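Local coordinates for protein 6-carboxyhexanoate--coa ligase (Bacillus subtilis, PDB 5FLG) that belongs to the CoA ligases and holds phosphoaminophosphonic acid-adenylate ester, pimelic acid and magnesium together in one cleft, at residues K181-P186 against A206-G211; Y9-R14 against H42-L47; H54-P59 against S195-Y200. All coordinates share one frame; numbering follows the deposited sequence.

Contact 1. Residues K181-P186 against A206-G211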
# COMPACT_ATOMS: atom_id res chain seq x y z
N LYS A 181 15.28 18.51 -5.38
CA LYS A 181 15.70 17.84 -4.16
C LYS A 181 17.06 17.18 -4.34
O LYS A 181 17.95 17.35 -3.51
CB LYS A 181 14.70 16.78 -3.72
CG LYS A 181 15.31 15.85 -2.69
CD LYS A 181 14.28 15.08 -1.89
CE LYS A 181 14.96 13.97 -1.13
NZ LYS A 181 14.07 13.26 -0.20
N VAL A 182 17.22 16.46 -5.45
CA VAL A 182 18.43 15.70 -5.67
C VAL A 182 19.62 16.64 -5.81
O VAL A 182 20.68 16.40 -5.24
CB VAL A 182 18.28 14.79 -6.88
CG1 VAL A 182 19.62 14.18 -7.27
CG2 VAL A 182 17.29 13.68 -6.58
N SER A 183 19.46 17.71 -6.57
CA SER A 183 20.58 18.60 -6.87
C SER A 183 21.11 19.33 -5.63
O SER A 183 22.26 19.76 -5.60
CB SER A 183 20.16 19.61 -7.90
OG SER A 183 21.25 20.39 -8.32
N ARG A 184 20.20 19.61 -4.70
CA ARG A 184 20.53 20.21 -3.42
C ARG A 184 21.55 19.36 -2.64
O ARG A 184 22.32 19.86 -1.84
CB ARG A 184 19.24 20.34 -2.62
CG ARG A 184 19.40 20.99 -1.26
CD ARG A 184 18.26 21.95 -1.00
NE ARG A 184 18.32 22.53 0.34
CZ ARG A 184 18.18 21.80 1.45
NH1 ARG A 184 18.00 20.49 1.35
NH2 ARG A 184 18.27 22.38 2.63
N HIS A 185 21.48 18.05 -2.78
CA HIS A 185 22.37 17.21 -2.01
C HIS A 185 23.84 17.50 -2.28
O HIS A 185 24.28 17.49 -3.41
CB HIS A 185 22.06 15.76 -2.26
CG HIS A 185 22.68 14.84 -1.26
ND1 HIS A 185 24.04 14.64 -1.19
CD2 HIS A 185 22.14 14.14 -0.24
CE1 HIS A 185 24.32 13.83 -0.18
NE2 HIS A 185 23.18 13.49 0.39
N PRO A 186 24.60 17.81 -1.24
CA PRO A 186 26.00 18.23 -1.54
C PRO A 186 26.87 17.19 -2.28
O PRO A 186 27.75 17.58 -3.02
CB PRO A 186 26.60 18.58 -0.17
CG PRO A 186 25.64 18.10 0.87
CD PRO A 186 24.32 17.70 0.20
N ALA A 206 20.46 17.85 -15.03
CA ALA A 206 20.33 18.84 -14.00
C ALA A 206 21.64 18.91 -13.21
O ALA A 206 22.29 17.89 -12.96
CB ALA A 206 19.22 18.49 -13.07
N GLY A 207 21.90 20.09 -12.67
CA GLY A 207 23.01 20.28 -11.75
C GLY A 207 22.98 21.65 -11.13
O GLY A 207 22.21 22.53 -11.55
N LYS A 208 23.89 21.87 -10.19
CA LYS A 208 23.80 23.00 -9.29
C LYS A 208 24.07 24.24 -10.08
O LYS A 208 23.37 25.23 -9.92
CB LYS A 208 24.82 22.88 -8.16
CG LYS A 208 24.40 21.99 -7.01
CD LYS A 208 25.59 21.78 -6.06
CE LYS A 208 25.22 20.93 -4.85
NZ LYS A 208 25.00 19.50 -5.18
N LYS A 209 24.96 24.14 -11.06
CA LYS A 209 25.29 25.32 -11.85
C LYS A 209 24.37 25.52 -13.03
O LYS A 209 23.91 26.63 -13.28
CB LYS A 209 26.71 25.25 -12.32
CG LYS A 209 27.67 25.31 -11.14
CD LYS A 209 29.12 25.45 -11.58
CE LYS A 209 29.59 24.16 -12.21
NZ LYS A 209 29.26 23.01 -11.32
N MET A 210 24.19 24.49 -13.84
CA MET A 210 23.41 24.67 -15.05
C MET A 210 21.91 24.70 -14.76
O MET A 210 21.11 24.96 -15.66
CB MET A 210 23.74 23.56 -16.05
CG MET A 210 23.55 22.15 -15.51
SD MET A 210 23.87 20.89 -16.77
CE MET A 210 24.26 19.51 -15.71
N GLY A 211 21.51 24.35 -13.55
CA GLY A 211 20.10 24.15 -13.24
C GLY A 211 19.46 22.94 -13.93
O GLY A 211 20.09 21.89 -14.09

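Contact 2. Residues Y9-R14 against H42-L47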
# COMPACT_ATOMS: atom_id res chain seq x y z
N TYR A 9 2.38 14.13 5.31
CA TYR A 9 2.28 12.69 5.09
C TYR A 9 2.93 12.33 3.78
O TYR A 9 2.74 13.01 2.78
CB TYR A 9 0.82 12.24 5.09
CG TYR A 9 0.15 12.40 6.43
CD1 TYR A 9 -0.27 13.64 6.85
CD2 TYR A 9 0.03 11.33 7.29
CE1 TYR A 9 -0.83 13.82 8.09
CE2 TYR A 9 -0.57 11.49 8.53
CZ TYR A 9 -0.96 12.74 8.93
OH TYR A 9 -1.49 12.95 10.17
N SER A 10 3.79 11.30 3.82
CA SER A 10 4.36 10.71 2.63
C SER A 10 3.35 9.73 2.02
O SER A 10 2.89 8.82 2.69
CB SER A 10 5.64 9.93 2.99
OG SER A 10 6.17 9.29 1.84
N VAL A 11 3.04 9.89 0.75
CA VAL A 11 2.10 8.97 0.08
C VAL A 11 2.79 8.42 -1.13
O VAL A 11 3.24 9.18 -2.00
CB VAL A 11 0.78 9.66 -0.37
CG1 VAL A 11 -0.23 8.61 -0.78
CG2 VAL A 11 0.18 10.49 0.75
N ARG A 12 2.96 7.10 -1.15
CA ARG A 12 3.73 6.44 -2.19
C ARG A 12 2.92 5.35 -2.87
O ARG A 12 2.02 4.75 -2.26
CB ARG A 12 4.99 5.79 -1.59
CG ARG A 12 6.03 6.80 -1.15
CD ARG A 12 7.27 6.11 -0.60
NE ARG A 12 6.98 5.41 0.65
CZ ARG A 12 7.76 4.47 1.18
NH1 ARG A 12 8.77 3.97 0.48
NH2 ARG A 12 7.51 4.02 2.39
N MET A 13 3.27 5.10 -4.13
CA MET A 13 2.57 4.14 -4.95
C MET A 13 3.60 3.45 -5.82
O MET A 13 4.42 4.09 -6.44
CB MET A 13 1.52 4.82 -5.85
CG MET A 13 0.79 3.88 -6.81
SD MET A 13 1.58 3.66 -8.44
CE MET A 13 1.44 5.29 -9.14
N ARG A 14 3.37 2.17 -6.06
CA ARG A 14 4.00 1.54 -7.17
C ARG A 14 3.08 0.50 -7.80
O ARG A 14 2.19 -0.07 -7.14
CB ARG A 14 5.29 0.89 -6.69
CG ARG A 14 5.06 -0.14 -5.62
CD ARG A 14 6.40 -0.45 -4.96
NE ARG A 14 6.35 -1.63 -4.10
CZ ARG A 14 6.96 -1.71 -2.92
NH1 ARG A 14 7.60 -0.65 -2.41
NH2 ARG A 14 6.89 -2.83 -2.23
N HIS A 42 -7.84 13.04 -2.41
CA HIS A 42 -7.46 13.45 -3.75
C HIS A 42 -6.14 12.84 -4.17
O HIS A 42 -5.93 12.57 -5.33
CB HIS A 42 -7.37 14.98 -3.80
CG HIS A 42 -6.79 15.52 -5.08
ND1 HIS A 42 -7.54 15.76 -6.21
CD2 HIS A 42 -5.52 15.92 -5.38
CE1 HIS A 42 -6.75 16.18 -7.18
NE2 HIS A 42 -5.52 16.29 -6.71
N THR A 43 -5.20 12.71 -3.23
CA THR A 43 -3.85 12.30 -3.59
C THR A 43 -3.79 10.81 -3.83
O THR A 43 -3.24 10.36 -4.80
CB THR A 43 -2.89 12.63 -2.45
OG1 THR A 43 -2.83 14.04 -2.28
CG2 THR A 43 -1.50 12.10 -2.73
N VAL A 44 -4.45 10.04 -2.97
CA VAL A 44 -4.56 8.62 -3.18
C VAL A 44 -5.25 8.34 -4.51
O VAL A 44 -4.80 7.46 -5.27
CB VAL A 44 -5.30 7.96 -2.02
CG1 VAL A 44 -5.63 6.52 -2.34
CG2 VAL A 44 -4.45 8.03 -0.75
N ASN A 45 -6.30 9.09 -4.84
CA ASN A 45 -6.92 8.93 -6.15
C ASN A 45 -6.03 9.35 -7.33
O ASN A 45 -6.05 8.72 -8.39
CB ASN A 45 -8.24 9.68 -6.19
CG ASN A 45 -9.36 8.86 -5.61
OD1 ASN A 45 -9.76 7.88 -6.21
ND2 ASN A 45 -9.74 9.12 -4.37
N ALA A 46 -5.23 10.40 -7.16
CA ALA A 46 -4.35 10.81 -8.24
C ALA A 46 -3.32 9.72 -8.50
O ALA A 46 -3.00 9.41 -9.66
CB ALA A 46 -3.67 12.15 -7.98
N LEU A 47 -2.80 9.13 -7.44
CA LEU A 47 -1.82 8.03 -7.61
C LEU A 47 -2.49 6.79 -8.20
O LEU A 47 -1.91 6.11 -9.03
CB LEU A 47 -1.15 7.71 -6.28
CG LEU A 47 -0.17 8.79 -5.79
CD1 LEU A 47 0.23 8.57 -4.35
CD2 LEU A 47 1.05 8.84 -6.68

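Contact 3. Residues H54-P59 against S195-Y200. With MG (magnesium ion), chain F; ANP (phosphoaminophosphonic acid-adenylate ester), chain D; PML (pimelic acid), chain C.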
# COMPACT_ATOMS: atom_id res chain seq x y z
N HIS A 54 -1.61 4.02 -17.32
CA HIS A 54 -0.24 4.25 -17.75
C HIS A 54 -0.03 3.70 -19.16
O HIS A 54 -0.46 2.61 -19.48
CB HIS A 54 0.75 3.62 -16.78
CG HIS A 54 2.09 4.27 -16.79
ND1 HIS A 54 2.92 4.21 -17.89
CD2 HIS A 54 2.65 5.18 -15.96
CE1 HIS A 54 4.00 4.94 -17.66
NE2 HIS A 54 3.84 5.57 -16.52
N SER A 55 0.75 4.43 -19.96
CA SER A 55 1.11 4.01 -21.31
C SER A 55 1.99 2.75 -21.35
O SER A 55 2.17 2.16 -22.40
CB SER A 55 1.84 5.15 -22.02
OG SER A 55 3.12 5.40 -21.42
N ARG A 56 2.63 2.39 -20.24
CA ARG A 56 3.41 1.17 -20.21
C ARG A 56 2.50 -0.06 -19.99
O ARG A 56 2.97 -1.18 -19.97
CB ARG A 56 4.51 1.25 -19.14
CG ARG A 56 5.64 2.22 -19.51
CD ARG A 56 6.61 2.51 -18.37
NE ARG A 56 7.23 1.31 -17.81
CZ ARG A 56 8.34 0.75 -18.28
NH1 ARG A 56 8.93 1.22 -19.36
NH2 ARG A 56 8.78 -0.37 -17.72
N GLY A 57 1.20 0.17 -19.83
CA GLY A 57 0.23 -0.92 -19.74
C GLY A 57 -0.56 -0.93 -18.43
O GLY A 57 -0.32 -0.12 -17.52
N LYS A 58 -1.43 -1.92 -18.30
CA LYS A 58 -2.35 -2.03 -17.16
C LYS A 58 -1.71 -2.91 -16.07
O LYS A 58 -1.24 -4.01 -16.35
CB LYS A 58 -3.67 -2.64 -17.64
CG LYS A 58 -4.44 -3.39 -16.58
CD LYS A 58 -5.55 -4.25 -17.17
CE LYS A 58 -5.87 -5.44 -16.27
NZ LYS A 58 -7.15 -6.08 -16.67
N PRO A 59 -1.65 -2.41 -14.83
CA PRO A 59 -1.04 -3.19 -13.74
C PRO A 59 -1.94 -4.32 -13.24
O PRO A 59 -3.16 -4.27 -13.42
CB PRO A 59 -0.83 -2.14 -12.65
CG PRO A 59 -1.86 -1.11 -12.91
CD PRO A 59 -2.07 -1.07 -14.40
N SER A 195 12.58 9.47 -19.86
CA SER A 195 11.45 8.71 -19.45
C SER A 195 11.56 7.27 -19.93
O SER A 195 12.02 7.02 -21.04
CB SER A 195 10.14 9.33 -20.04
OG SER A 195 9.03 8.69 -19.44
N ASP A 196 10.99 6.35 -19.17
CA ASP A 196 10.73 5.00 -19.68
C ASP A 196 9.29 4.88 -20.26
O ASP A 196 8.89 3.79 -20.66
CB ASP A 196 10.93 3.95 -18.58
CG ASP A 196 10.08 4.24 -17.32
OD1 ASP A 196 9.58 5.38 -17.19
OD2 ASP A 196 9.92 3.33 -16.47
N ASP A 197 8.61 5.99 -20.46
CA ASP A 197 7.29 5.95 -21.17
C ASP A 197 7.47 5.93 -22.71
O ASP A 197 8.23 6.72 -23.25
CB ASP A 197 6.47 7.18 -20.82
CG ASP A 197 6.17 7.32 -19.32
OD1 ASP A 197 6.53 6.45 -18.48
OD2 ASP A 197 5.64 8.39 -18.96
N PRO A 198 6.63 5.15 -23.43
CA PRO A 198 6.80 5.10 -24.88
C PRO A 198 6.38 6.39 -25.57
O PRO A 198 6.74 6.64 -26.71
CB PRO A 198 5.93 3.92 -25.31
CG PRO A 198 4.94 3.75 -24.20
CD PRO A 198 5.69 4.12 -22.95
N ASP A 199 5.69 7.26 -24.86
CA ASP A 199 5.00 8.37 -25.52
C ASP A 199 5.52 9.69 -24.98
O ASP A 199 4.87 10.72 -25.16
CB ASP A 199 3.50 8.26 -25.31
CG ASP A 199 3.14 8.05 -23.85
OD1 ASP A 199 4.02 7.69 -23.00
OD2 ASP A 199 1.97 8.29 -23.52
N TYR A 200 6.74 9.69 -24.43
CA TYR A 200 7.34 10.94 -23.97
C TYR A 200 8.86 10.92 -24.09
O TYR A 200 9.53 10.07 -23.48
CB TYR A 200 6.94 11.18 -22.53
CG TYR A 200 7.13 12.60 -22.10
CD1 TYR A 200 6.21 13.59 -22.44
CD2 TYR A 200 8.30 12.99 -21.42
CE1 TYR A 200 6.38 14.90 -22.04
CE2 TYR A 200 8.52 14.31 -21.09
CZ TYR A 200 7.57 15.27 -21.39
OH TYR A 200 7.75 16.55 -20.97
MG MG F . 7.62 6.25 -16.54
PG ANP D . 5.54 7.23 -13.96
O1G ANP D . 4.17 6.73 -13.60
O2G ANP D . 5.81 7.18 -15.43
O3G ANP D . 5.93 8.56 -13.38
PB ANP D . 8.17 6.47 -12.78
O1B ANP D . 8.10 7.70 -11.94
O2B ANP D . 8.71 5.18 -12.31
N3B ANP D . 6.55 6.05 -13.24
PA ANP D . 9.24 8.28 -14.75
O1A ANP D . 9.11 8.32 -16.21
O2A ANP D . 8.64 9.32 -13.85
O3A ANP D . 8.89 6.81 -14.19
O5' ANP D . 10.87 8.26 -14.50
C5' ANP D . 11.73 7.68 -15.43
C4' ANP D . 12.75 6.81 -14.70
O4' ANP D . 13.43 7.61 -13.73
C3' ANP D . 12.10 5.66 -13.94
O3' ANP D . 12.05 4.48 -14.73
C2' ANP D . 13.04 5.45 -12.79
O2' ANP D . 14.16 4.70 -13.25
C1' ANP D . 13.49 6.86 -12.51
N9 ANP D . 12.64 7.42 -11.45
C8 ANP D . 11.33 7.85 -11.54
N7 ANP D . 10.94 8.38 -10.36
C5 ANP D . 11.99 8.24 -9.49
C6 ANP D . 12.26 8.53 -8.08
N6 ANP D . 11.34 9.07 -7.27
N1 ANP D . 13.48 8.25 -7.58
C2 ANP D . 14.43 7.68 -8.34
N3 ANP D . 14.30 7.44 -9.65
C4 ANP D . 13.08 7.60 -10.22
C1 PML C . 10.40 17.38 -18.54
O11 PML C . 11.02 18.41 -18.12
O12 PML C . 9.48 17.49 -19.43
C2 PML C . 11.07 16.02 -18.27
C3 PML C . 10.23 14.95 -17.58
C4 PML C . 10.60 13.51 -18.00
C5 PML C . 10.86 12.56 -16.84
C6 PML C . 10.12 11.23 -16.94
C7 PML C . 8.60 11.41 -16.99
O71 PML C . 8.03 11.99 -16.04
O72 PML C . 7.95 10.87 -17.92
O HOH W 1 7.18 4.12 -15.29

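Contact 1. Residues K181-P186 against A206-G211
Lys208 reaches back from the end of strand 203-207 to the last turn of helix 170-184, and its ammonium group is gripped there by two backbone carbonyls. Lys208 NZ donates to Ser183 O and to His185 O, each at 2.8 Å. The first carbonyl is met fairly straight, with a C=O...N angle of 153°; the second, in the loop that follows the helix, is met from above its plane. A weak third bond goes to Val188 O. A lysine suits this place because Ser183 O, at the helix C-terminus, has no further turn of N-H groups to bind, and the positive charge probably also matches the negative pole of the helix. The chain runs extended as far as CE and then bends at chi4 (71°), which swings NZ in between the two oxygens.

The tight part lies beneath this arm. Ser183, small enough to fit there, points at the strand, and its OG rests 3.5 Å from Gly207 C; Lys208 CG passes 3.8 Å from Ser183 OG. The solvent side is looser, formed by the exposed Lys208 and Pro186, with Pro186 CA 4.0 Å from Lys208 NZ. Arg184 and His185 leave CA on the side away from the strand and pack on other parts of the fold.

The chain reverses through 208-210, and Gly211, its positive phi suited to glycine, pairs back with Gly207 to start strand 211-215. Strand 203-207 runs between 188-194 and 211-215 in the mixed sheet, while Arg184 and Lys181 tie the helix end to strand 250-252.

Contact 2. Residues Y9-R14 against H42-L47
Val11 and Leu47 meet through methyl groups, and no aromatic ring lies between strand and helix. Tyr9 takes no part; its ring meets that of Phe37, planes about 55° apart, and Tyr9 packs on Lys58 of the second subunit. The flat groups touched are peptides: Leu47 O has the Met13 methyl beside it, CE to O 3.5 Å, and Val11 O is approached by Leu47 CD1 at 3.9 Å.

The closest apolar approach is Val11 CG1 to Leu47 CD1, 3.6 Å, the two side chains crossing at a slant. Val11 has CG1 anti to the backbone N (chi1 -169°), which sends that methyl toward Leu47. Its CB lies 4.1 Å from the Thr43 CG2 methyl, and CG1 also comes within 4.3 Å of Val44 CG2. Thr43 has two roles: its methyl packs on the strand, while OG1 is bonded back to Glu39 O in the preceding turn, so that a polar residue can stand in a buried place.

Strand 8-17 is the middle strand of a three-stranded antiparallel sheet, between 26-36 and 61-68. Helix 40-52 connects those two neighbours and covers one face of the sheet, a split beta-alpha-beta arrangement; the axes of 9-14 and 42-47 run 9.1 Å apart and nearly parallel, at 19°.

Met13, two residues along on the same face, brings its CB within 4.0 Å of Leu47 CB. Its flexible, unbranched chain can then bend at chi2 and chi3 to carry CE to Leu47 O. Val11 also packs on Phe66 and Met13 on Ile64, of strand 61-68. At the helix, Val44 packs also on Leu48 of the second subunit, and Asn45 bonds to Asn45 of that subunit.

Contact 3. Residues H54-P59 against S195-Y200
The magnesium site and the phosphate end of the nucleotide pocket are assembled here, from two loops each shaped by a type I turn. Asp196 OD1 and Asp197 OD1 each bind the magnesium ion at 2.2 Å, the phosphoaminophosphonic acid-adenylate ester adds O2G and O1A, and a water 2.5 Å from the magnesium completes the five ligands found. From the opposing loop His54 NE2 donates to O2G of the nucleotide over 2.8 Å, almost straight at 171°. The ring is fixed from its other nitrogen, since Arg56 N donates to His54 ND1 within the ring plane. Its CE1 edge faces Asp197 OD1 at 3.1 Å, ring and carboxylate planes nearly perpendicular.

Arg56 bends at chi3 (56°) to lay its guanidinium over Asp196: OD2 sits above one face, a long, purely electrostatic salt bridge, while NH1 donates to Asp196 O at 2.9 Å. Farther from the metal, Ser55 OG donates to Asp199 OD1 from above the carboxylate plane, and Pro198 CD lies 3.3 Å from Ser55 OG. Ser195 OG accepts from Asp197 N in an ST turn, which probably steadies the Asp196-Asp197 backbone; Arg171 holds Asp197 OD2, and Tyr200 OH reaches pimelic acid.

Magnesium thus joins carboxylates to phosphates, Arg56 would counter the charge of Asp196, and His54 adds an N-H bond to a phosphate oxygen, consistent with nucleotide and metal locking the two loops together.

In the fold
Contacts 2 and 3 lie about 19 Å apart between centres and share a route: helix 40-52, which packs on strand 8-17, leads into the loop 54-59 that reaches the magnesium site. The Met13 side chain of contact 2 comes about 5 Å from the phosphoaminophosphonic acid-adenylate ester, so this strand lies near the pocket to which contact 3 contributes. Both also touch the second subunit: Lys58 makes a cation-pi contact with Phe37 of that subunit and a weak hydrogen bond with its Tyr9. Contact 1 stands on the opposite side of the chain's centre, about 27 Å from contact 3 between centres, its His185 side chain about 13 Å from the nucleotide; strands 188-194 and 203-207 nevertheless join it to loop 195-200.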